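Local coordinates for protein prolyl-tRNA synthetase (Giardia lamblia ATCC 50803, PDB 3IAL) that probably joins L-proline to tRNA(Pro) at the expense of ATP, and here holds the prolyl-adenylate intermediate in its class II synthetase active site, at residues B[122-125]-B[126-130]; B[90-93]-B[94-98]; B[246-249]-B[250-254]. All coordinates share one frame; numbering follows the deposited sequence.

Interaction 1: B[122-125]-B[126-130]; sequences TSET and AIYSM. With PR8 (5'-O-[(R)-hydroxy{[(2S)-pyrrolidin-2-ylcarbonyl]oxy}phosphoryl]adenosine), chain H.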
loop_
_atom_site.group_PDB
_atom_site.type_symbol
_atom_site.label_atom_id
_atom_site.label_comp_id
_atom_site.label_asym_id
_atom_site.label_seq_id
_atom_site.Cartn_x
_atom_site.Cartn_y
_atom_site.Cartn_z
ATOM N N THR B 122 0.646 -18.297 1.598
ATOM C CA THR B 122 -0.161 -17.925 0.450
ATOM C C THR B 122 -1.561 -18.052 1.050
ATOM O O THR B 122 -1.736 -18.756 2.055
ATOM C CB THR B 122 0.049 -18.861 -0.771
ATOM O OG1 THR B 122 -0.828 -18.463 -1.835
ATOM C CG2 THR B 122 -0.207 -20.321 -0.388
ATOM N N SER B 123 -2.543 -17.357 0.501
ATOM C CA SER B 123 -3.769 -17.142 1.265
ATOM C C SER B 123 -5.021 -17.928 0.848
ATOM O O SER B 123 -6.096 -17.680 1.384
ATOM C CB SER B 123 -4.072 -15.643 1.335
ATOM O OG SER B 123 -2.917 -14.930 1.749
ATOM N N GLU B 124 -4.885 -18.895 -0.059
ATOM C CA GLU B 124 -6.044 -19.682 -0.514
ATOM C C GLU B 124 -6.935 -20.161 0.631
ATOM O O GLU B 124 -8.139 -19.927 0.608
ATOM C CB GLU B 124 -5.625 -20.893 -1.357
ATOM C CG GLU B 124 -5.231 -20.548 -2.791
ATOM C CD GLU B 124 -3.828 -19.966 -2.921
ATOM O OE1 GLU B 124 -3.070 -19.949 -1.925
ATOM O OE2 GLU B 124 -3.487 -19.522 -4.031
ATOM N N THR B 125 -6.349 -20.820 1.627
ATOM C CA THR B 125 -7.149 -21.495 2.655
ATOM C C THR B 125 -7.969 -20.503 3.479
ATOM O O THR B 125 -9.116 -20.779 3.837
ATOM C CB THR B 125 -6.277 -22.384 3.579
ATOM O OG1 THR B 125 -5.254 -21.596 4.199
ATOM C CG2 THR B 125 -5.624 -23.511 2.790
ATOM N N ALA B 126 -7.386 -19.337 3.738
ATOM C CA ALA B 126 -8.043 -18.268 4.488
ATOM C C ALA B 126 -9.110 -17.577 3.645
ATOM O O ALA B 126 -10.230 -17.374 4.101
ATOM C CB ALA B 126 -7.006 -17.257 4.981
ATOM N N ILE B 127 -8.771 -17.240 2.404
ATOM C CA ILE B 127 -9.695 -16.528 1.537
ATOM C C ILE B 127 -10.904 -17.379 1.139
ATOM O O ILE B 127 -12.027 -16.884 1.143
ATOM C CB ILE B 127 -8.990 -15.973 0.279
ATOM C CG1 ILE B 127 -8.071 -14.816 0.678
ATOM C CG2 ILE B 127 -10.023 -15.491 -0.753
ATOM C CD1 ILE B 127 -7.037 -14.459 -0.347
ATOM N N TYR B 128 -10.685 -18.653 0.812
ATOM C CA TYR B 128 -11.787 -19.508 0.364
ATOM C C TYR B 128 -12.707 -19.924 1.528
ATOM O O TYR B 128 -13.895 -20.134 1.320
ATOM C CB TYR B 128 -11.272 -20.706 -0.445
ATOM C CG TYR B 128 -10.333 -20.308 -1.582
ATOM C CD1 TYR B 128 -10.377 -19.023 -2.144
ATOM C CD2 TYR B 128 -9.403 -21.213 -2.096
ATOM C CE1 TYR B 128 -9.510 -18.655 -3.170
ATOM C CE2 TYR B 128 -8.539 -20.852 -3.121
ATOM C CZ TYR B 128 -8.597 -19.570 -3.653
ATOM O OH TYR B 128 -7.747 -19.189 -4.662
ATOM N N SER B 129 -12.174 -19.979 2.751
ATOM C CA SER B 129 -13.015 -20.120 3.941
ATOM C C SER B 129 -13.985 -18.941 4.046
ATOM O O SER B 129 -15.129 -19.122 4.454
ATOM C CB SER B 129 -12.171 -20.214 5.218
ATOM O OG SER B 129 -11.326 -21.356 5.190
ATOM N N MET B 130 -13.535 -17.738 3.681
ATOM C CA MET B 130 -14.434 -16.576 3.649
ATOM C C MET B 130 -15.335 -16.546 2.411
ATOM O O MET B 130 -16.486 -16.150 2.514
ATOM C CB MET B 130 -13.662 -15.264 3.800
ATOM C CG MET B 130 -12.894 -15.164 5.127
ATOM S SD MET B 130 -13.903 -15.353 6.629
ATOM C CE MET B 130 -15.006 -13.940 6.437
HETATM C C PR8 H . 0.733 -18.599 -5.986
HETATM N N PR8 H . -1.200 -18.199 -4.592
HETATM O O PR8 H . 1.349 -18.591 -4.919
HETATM P P PR8 H . 2.885 -18.897 -7.193
HETATM N N1 PR8 H . 10.790 -15.063 -3.050
HETATM C C2 PR8 H . 10.315 -14.130 -3.867
HETATM N N3 PR8 H . 9.264 -14.350 -4.661
HETATM C C4 PR8 H . 8.643 -15.528 -4.671
HETATM C C5 PR8 H . 9.119 -16.533 -3.835
HETATM C C6 PR8 H . 10.213 -16.279 -3.012
HETATM N N6 PR8 H . 10.676 -17.229 -2.199
HETATM N N7 PR8 H . 8.350 -17.600 -4.018
HETATM C C8 PR8 H . 7.427 -17.288 -4.931
HETATM N N9 PR8 H . 7.603 -16.025 -5.342
HETATM C CA PR8 H . -0.776 -18.355 -5.994
HETATM C CB PR8 H . -1.059 -17.035 -6.692
HETATM C CD PR8 H . -2.004 -16.985 -4.511
HETATM C CG PR8 H . -1.350 -16.059 -5.545
HETATM C "C1'" PR8 H . 6.755 -15.335 -6.366
HETATM O O10 PR8 H . 1.272 -18.835 -7.213
HETATM O O1P PR8 H . 3.417 -20.131 -6.561
HETATM C "C2'" PR8 H . 6.937 -15.926 -7.785
HETATM O "O2'" PR8 H . 6.952 -14.871 -8.758
HETATM O O2P PR8 H . 3.321 -18.822 -8.737
HETATM C "C3'" PR8 H . 5.661 -16.709 -7.987
HETATM O "O3'" PR8 H . 5.380 -16.850 -9.382
HETATM C "C4'" PR8 H . 4.711 -15.709 -7.354
HETATM O "O4'" PR8 H . 5.333 -15.510 -6.065
HETATM C "C5'" PR8 H . 3.333 -16.327 -7.255
HETATM O "O5'" PR8 H . 3.389 -17.530 -6.514
#
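E124 and Y128 run side by side on the first turn of helix 124-134, pointing the same way, with carboxylate and ring planes 78° apart. The contact is aliphatic on aromatic: E124 CG rests 3.3 Å from Y128 CE2, and the backbone E124 O sits over one ring face, toward its rim, 3.1 Å from Y128 CG. A second apolar pair lies one residue earlier, where S123 CB meets I127 CD1 at 3.6 Å; S123 OG bonds instead to E172. The backbone bonds I127 N to S123 O and Y128 N to E124 O close the helical turn. At T125 O the backbone bond from S129 N is weak, and S129 OG adds a shorter one of 2.7 Å, its CB–OG bond folded back beside the backbone N (chi1 -62°).

The polar ends converge on the prolyl-adenylate. T122 OG1 donates to E124 OE1 (2.7 Å) on the syn lone pair, the side facing OE2, and accepts from the proline nitrogen N of PR8 at 2.8 Å. E124, bent at chi2 (78°), brings OE2 to within 2.7 Å of that same nitrogen. T122 and E124 are the outer residues of the T-x-E sequence of prolyl-tRNA synthetases. Y128 OH bonds to H174, and A126 packs on Y42 of the second subunit.

One hydroxyl thus both orients the carboxylate and receives the substrate amine, while Y128 backs the E124 chain, consistent with recognition of the secondary amine of proline.

Interaction 2: B[90-93]-B[94-98]; sequences KESD and HIKGF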
loop_
_atom_site.group_PDB
_atom_site.type_symbol
_atom_site.label_atom_id
_atom_site.label_comp_id
_atom_site.label_asym_id
_atom_site.label_seq_id
_atom_site.Cartn_x
_atom_site.Cartn_y
_atom_site.Cartn_z
ATOM N N LYS B 90 -7.214 -28.066 5.697
ATOM C CA LYS B 90 -8.415 -28.566 5.006
ATOM C C LYS B 90 -8.102 -29.263 3.666
ATOM O O LYS B 90 -8.573 -30.374 3.432
ATOM C CB LYS B 90 -9.424 -27.432 4.772
ATOM C CG LYS B 90 -10.426 -27.197 5.906
ATOM C CD LYS B 90 -11.793 -27.822 5.613
ATOM C CE LYS B 90 -12.931 -27.079 6.323
ATOM N NZ LYS B 90 -12.844 -27.147 7.820
ATOM N N GLU B 91 -7.315 -28.616 2.800
ATOM C CA GLU B 91 -7.032 -29.150 1.455
ATOM C C GLU B 91 -5.709 -29.907 1.457
ATOM O O GLU B 91 -4.653 -29.319 1.686
ATOM C CB GLU B 91 -6.993 -28.023 0.410
ATOM C CG GLU B 91 -7.532 -28.402 -0.986
ATOM C CD GLU B 91 -6.697 -29.439 -1.738
ATOM O OE1 GLU B 91 -5.450 -29.454 -1.611
ATOM O OE2 GLU B 91 -7.303 -30.239 -2.482
ATOM N N SER B 92 -5.776 -31.203 1.163
ATOM C CA SER B 92 -4.636 -32.114 1.315
ATOM C C SER B 92 -3.433 -31.761 0.438
ATOM O O SER B 92 -2.332 -31.544 0.943
ATOM C CB SER B 92 -5.069 -33.552 1.021
ATOM O OG SER B 92 -3.981 -34.452 1.166
ATOM N N ASP B 93 -3.637 -31.722 -0.873
ATOM C CA ASP B 93 -2.535 -31.459 -1.797
ATOM C C ASP B 93 -1.928 -30.064 -1.600
ATOM O O ASP B 93 -0.724 -29.887 -1.760
ATOM C CB ASP B 93 -2.983 -31.677 -3.250
ATOM C CG ASP B 93 -3.196 -33.159 -3.584
ATOM O OD1 ASP B 93 -2.759 -34.033 -2.798
ATOM O OD2 ASP B 93 -3.802 -33.450 -4.638
ATOM N N HIS B 94 -2.751 -29.090 -1.227
ATOM C CA HIS B 94 -2.270 -27.736 -0.947
ATOM C C HIS B 94 -1.378 -27.697 0.302
ATOM O O HIS B 94 -0.306 -27.086 0.281
ATOM C CB HIS B 94 -3.453 -26.779 -0.789
ATOM C CG HIS B 94 -3.064 -25.340 -0.665
ATOM N ND1 HIS B 94 -2.579 -24.603 -1.725
ATOM C CD2 HIS B 94 -3.100 -24.495 0.394
ATOM C CE1 HIS B 94 -2.334 -23.367 -1.324
ATOM N NE2 HIS B 94 -2.641 -23.274 -0.042
ATOM N N ILE B 95 -1.807 -28.357 1.380
ATOM C CA ILE B 95 -1.041 -28.339 2.635
ATOM C C ILE B 95 0.270 -29.132 2.551
ATOM O O ILE B 95 1.283 -28.691 3.090
ATOM C CB ILE B 95 -1.879 -28.813 3.863
ATOM C CG1 ILE B 95 -1.081 -28.642 5.163
ATOM C CG2 ILE B 95 -2.324 -30.267 3.711
ATOM C CD1 ILE B 95 -0.447 -27.273 5.326
ATOM N N LYS B 96 0.266 -30.282 1.878
ATOM C CA LYS B 96 1.513 -31.039 1.677
ATOM C C LYS B 96 2.545 -30.222 0.898
ATOM O O LYS B 96 3.755 -30.362 1.119
ATOM C CB LYS B 96 1.263 -32.363 0.946
ATOM C CG LYS B 96 0.397 -33.373 1.694
ATOM C CD LYS B 96 0.858 -33.634 3.129
ATOM C CE LYS B 96 -0.069 -34.616 3.834
ATOM N NZ LYS B 96 -1.505 -34.193 3.769
ATOM N N GLY B 97 2.060 -29.379 -0.014
ATOM C CA GLY B 97 2.926 -28.497 -0.784
ATOM C C GLY B 97 3.573 -27.404 0.050
ATOM O O GLY B 97 4.665 -26.942 -0.274
ATOM N N PHE B 98 2.918 -27.004 1.137
ATOM C CA PHE B 98 3.342 -25.824 1.898
ATOM C C PHE B 98 3.700 -26.043 3.377
ATOM O O PHE B 98 4.335 -25.178 3.977
ATOM C CB PHE B 98 2.263 -24.735 1.782
ATOM C CG PHE B 98 2.224 -24.068 0.427
ATOM C CD1 PHE B 98 3.270 -23.261 0.015
ATOM C CD2 PHE B 98 1.145 -24.249 -0.430
ATOM C CE1 PHE B 98 3.246 -22.649 -1.229
ATOM C CE2 PHE B 98 1.112 -23.639 -1.678
ATOM C CZ PHE B 98 2.165 -22.841 -2.079
#
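E91 accepts from H94 N through its own side chain, an N-cap that starts helix 92-98. The carboxylate reaches the amide because the chain bends at chi2 (-66°): OE1 lies 2.8 Å from H94 N, met nearly along its C–O axis, with an N-H...O angle of 158°. The same oxygen is 3.4 Å from H94 CB. The two side chains cross at about a right angle, and the imidazole runs off from the carboxylate.

The inner side is the tight one. With chi1 at -173° the H94 imidazole swings off the cap and into the protein, where ND1 bonds to P218 O and the ring meets F248 edge to face. F98, one turn on, puts CD2 3.7 Å above one imidazole face, toward its rim. H94 also packs against E124 and T125 of helix 124-134, so this short helix borders the prolyl-adenylate pocket, with the H94 side chain about 6 Å from the ligand at the nearest atoms.

The outer side is looser. S92, D93 and K96 are exposed, and what holds them to each other is mainly backbone: K96 N bonds to S92 O, whereas G97 N to D93 O is weak. K96 curls back over S92, yet its NZ stays 3.6 Å from S92 OG and 6.7 Å from D93 OD1, too far to pair with that carboxylate. D93 turns to R247, which forms a salt bridge with OD2 and only a long, weak ion pair with E91. Between the two sides sits I95, whose CG2, set between its own backbone N and carbonyl carbon, lies near S92 O and is 3.2 Å from E91 O.

Interaction 3: B[246-249]-B[250-254]; sequences QRFS and STFDI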
loop_
_atom_site.group_PDB
_atom_site.type_symbol
_atom_site.label_atom_id
_atom_site.label_comp_id
_atom_site.label_asym_id
_atom_site.label_seq_id
_atom_site.Cartn_x
_atom_site.Cartn_y
_atom_site.Cartn_z
ATOM N N GLN B 246 -12.626 -26.720 -9.289
ATOM C CA GLN B 246 -13.639 -26.760 -8.239
ATOM C C GLN B 246 -13.134 -27.434 -6.962
ATOM O O GLN B 246 -13.881 -27.552 -5.992
ATOM C CB GLN B 246 -14.880 -27.480 -8.761
ATOM C CG GLN B 246 -15.658 -26.672 -9.774
ATOM C CD GLN B 246 -16.661 -27.509 -10.548
ATOM O OE1 GLN B 246 -16.302 -28.514 -11.163
ATOM N NE2 GLN B 246 -17.927 -27.082 -10.541
ATOM N N ARG B 247 -11.865 -27.841 -6.952
ATOM C CA ARG B 247 -11.286 -28.608 -5.840
ATOM C C ARG B 247 -11.391 -27.903 -4.494
ATOM O O ARG B 247 -11.848 -28.495 -3.510
ATOM C CB ARG B 247 -9.813 -28.948 -6.125
ATOM C CG ARG B 247 -9.620 -30.118 -7.083
ATOM C CD ARG B 247 -8.229 -30.124 -7.739
ATOM N NE ARG B 247 -7.134 -30.314 -6.783
ATOM C CZ ARG B 247 -6.808 -31.471 -6.206
ATOM N NH1 ARG B 247 -5.785 -31.512 -5.358
ATOM N NH2 ARG B 247 -7.493 -32.588 -6.453
ATOM N N PHE B 248 -10.958 -26.647 -4.452
ATOM C CA PHE B 248 -11.018 -25.843 -3.230
ATOM C C PHE B 248 -12.460 -25.521 -2.820
ATOM O O PHE B 248 -12.765 -25.432 -1.627
ATOM C CB PHE B 248 -10.221 -24.542 -3.392
ATOM C CG PHE B 248 -8.734 -24.693 -3.180
ATOM C CD1 PHE B 248 -8.189 -24.589 -1.911
ATOM C CD2 PHE B 248 -7.884 -24.911 -4.245
ATOM C CE1 PHE B 248 -6.828 -24.709 -1.704
ATOM C CE2 PHE B 248 -6.528 -25.031 -4.054
ATOM C CZ PHE B 248 -5.993 -24.921 -2.785
ATOM N N SER B 249 -13.345 -25.351 -3.802
ATOM C CA SER B 249 -14.754 -25.071 -3.530
ATOM C C SER B 249 -15.429 -26.234 -2.814
ATOM O O SER B 249 -16.286 -26.034 -1.943
ATOM C CB SER B 249 -15.507 -24.774 -4.829
ATOM O OG SER B 249 -14.953 -23.666 -5.506
ATOM N N SER B 250 -15.062 -27.451 -3.197
ATOM C CA SER B 250 -15.558 -28.645 -2.504
ATOM C C SER B 250 -14.959 -28.742 -1.106
ATOM O O SER B 250 -15.662 -29.006 -0.143
ATOM C CB SER B 250 -15.215 -29.909 -3.289
ATOM O OG SER B 250 -15.750 -31.046 -2.634
ATOM N N THR B 251 -13.654 -28.516 -0.999
ATOM C CA THR B 251 -12.964 -28.633 0.286
ATOM C C THR B 251 -13.467 -27.586 1.276
ATOM O O THR B 251 -13.722 -27.901 2.428
ATOM C CB THR B 251 -11.436 -28.505 0.120
ATOM O OG1 THR B 251 -10.984 -29.453 -0.853
ATOM C CG2 THR B 251 -10.719 -28.754 1.445
ATOM N N PHE B 252 -13.641 -26.351 0.818
ATOM C CA PHE B 252 -14.071 -25.264 1.713
ATOM C C PHE B 252 -15.580 -24.999 1.680
ATOM O O PHE B 252 -16.059 -24.030 2.268
ATOM C CB PHE B 252 -13.235 -24.003 1.432
ATOM C CG PHE B 252 -11.794 -24.172 1.808
ATOM C CD1 PHE B 252 -11.375 -23.917 3.102
ATOM C CD2 PHE B 252 -10.872 -24.668 0.899
ATOM C CE1 PHE B 252 -10.056 -24.106 3.473
ATOM C CE2 PHE B 252 -9.546 -24.865 1.270
ATOM C CZ PHE B 252 -9.143 -24.583 2.558
ATOM N N ASP B 253 -16.326 -25.891 1.030
ATOM C CA ASP B 253 -17.787 -25.812 0.976
ATOM C C ASP B 253 -18.276 -24.470 0.438
ATOM O O ASP B 253 -19.085 -23.786 1.076
ATOM C CB ASP B 253 -18.398 -26.090 2.358
ATOM C CG ASP B 253 -18.190 -27.519 2.813
ATOM O OD1 ASP B 253 -17.182 -28.144 2.408
ATOM O OD2 ASP B 253 -19.044 -28.012 3.584
ATOM N N ILE B 254 -17.750 -24.090 -0.725
ATOM C CA ILE B 254 -18.231 -22.937 -1.450
ATOM C C ILE B 254 -19.276 -23.411 -2.442
ATOM O O ILE B 254 -18.967 -24.126 -3.403
ATOM C CB ILE B 254 -17.123 -22.192 -2.226
ATOM C CG1 ILE B 254 -15.939 -21.856 -1.315
ATOM C CG2 ILE B 254 -17.709 -20.920 -2.831
ATOM C CD1 ILE B 254 -14.818 -21.155 -2.018
#
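T251 reaches back to R247 O with two donors, and they approach the carbonyl from opposite faces of its plane. The amide T251 N lies 3.1 Å from R247 O, tilted from the plane; the hydroxyl T251 OG1, 3.0 Å from the same oxygen, stands further out, above the plane and off the lone pairs. The carbonyls before and after R247 O accept amides four residues on: Q246 O takes S250 N, and F248 O takes F252 N at 2.8 Å.

Helix 247-251 then ends in a Schellman motif. D253, with positive phi (55°), is the C-prime residue; I254 N comes back to S249 O at 2.7 Å, in the carbonyl plane and on a lone pair, while the companion bond from D253 N to S250 O is long and weak (3.4 Å). The reversal brings I254 CB over S249 CA at 3.9 Å.

F248 and F252 lie side by side: F252 CD2 is at the F248 ring edge, in its plane, and F248 O at the F252 ring edge, in its plane. The other side-chain donors bind beyond the helix: Q246 NE2 to H265 O, S249 OG to P266 O, R247 NE to G219 O, and R247 NH1 to D93.

Most carbonyls of this short helix are therefore satisfied internally, leaving Q246, S249 and R247 to tie it to strand 263-274, a loop and helix 92-98.

How the interactions relate
Interaction 1 is wholly buried, whereas interactions 2 and 3 each keep an exposed flank. All three lie at helix ends packed together beside the prolyl-adenylate pocket, though only 122-130 reaches the ligand, and it touches both others: T122 and T125 put methyl groups on the H94 imidazole, while the F252 ring reaches S129 and T125 O, and the F248 ring meets Y128 edge to face. Chemistry follows position. T122 and E124 turn their polar ends to the ligand; 90-98 uses a carboxylate to cap a helix start; 246-254 closes a helix end with backbone bonds. Charged pairing appears where 90-98 faces 246-254, toward the outside, and aromatic contact prevails inside.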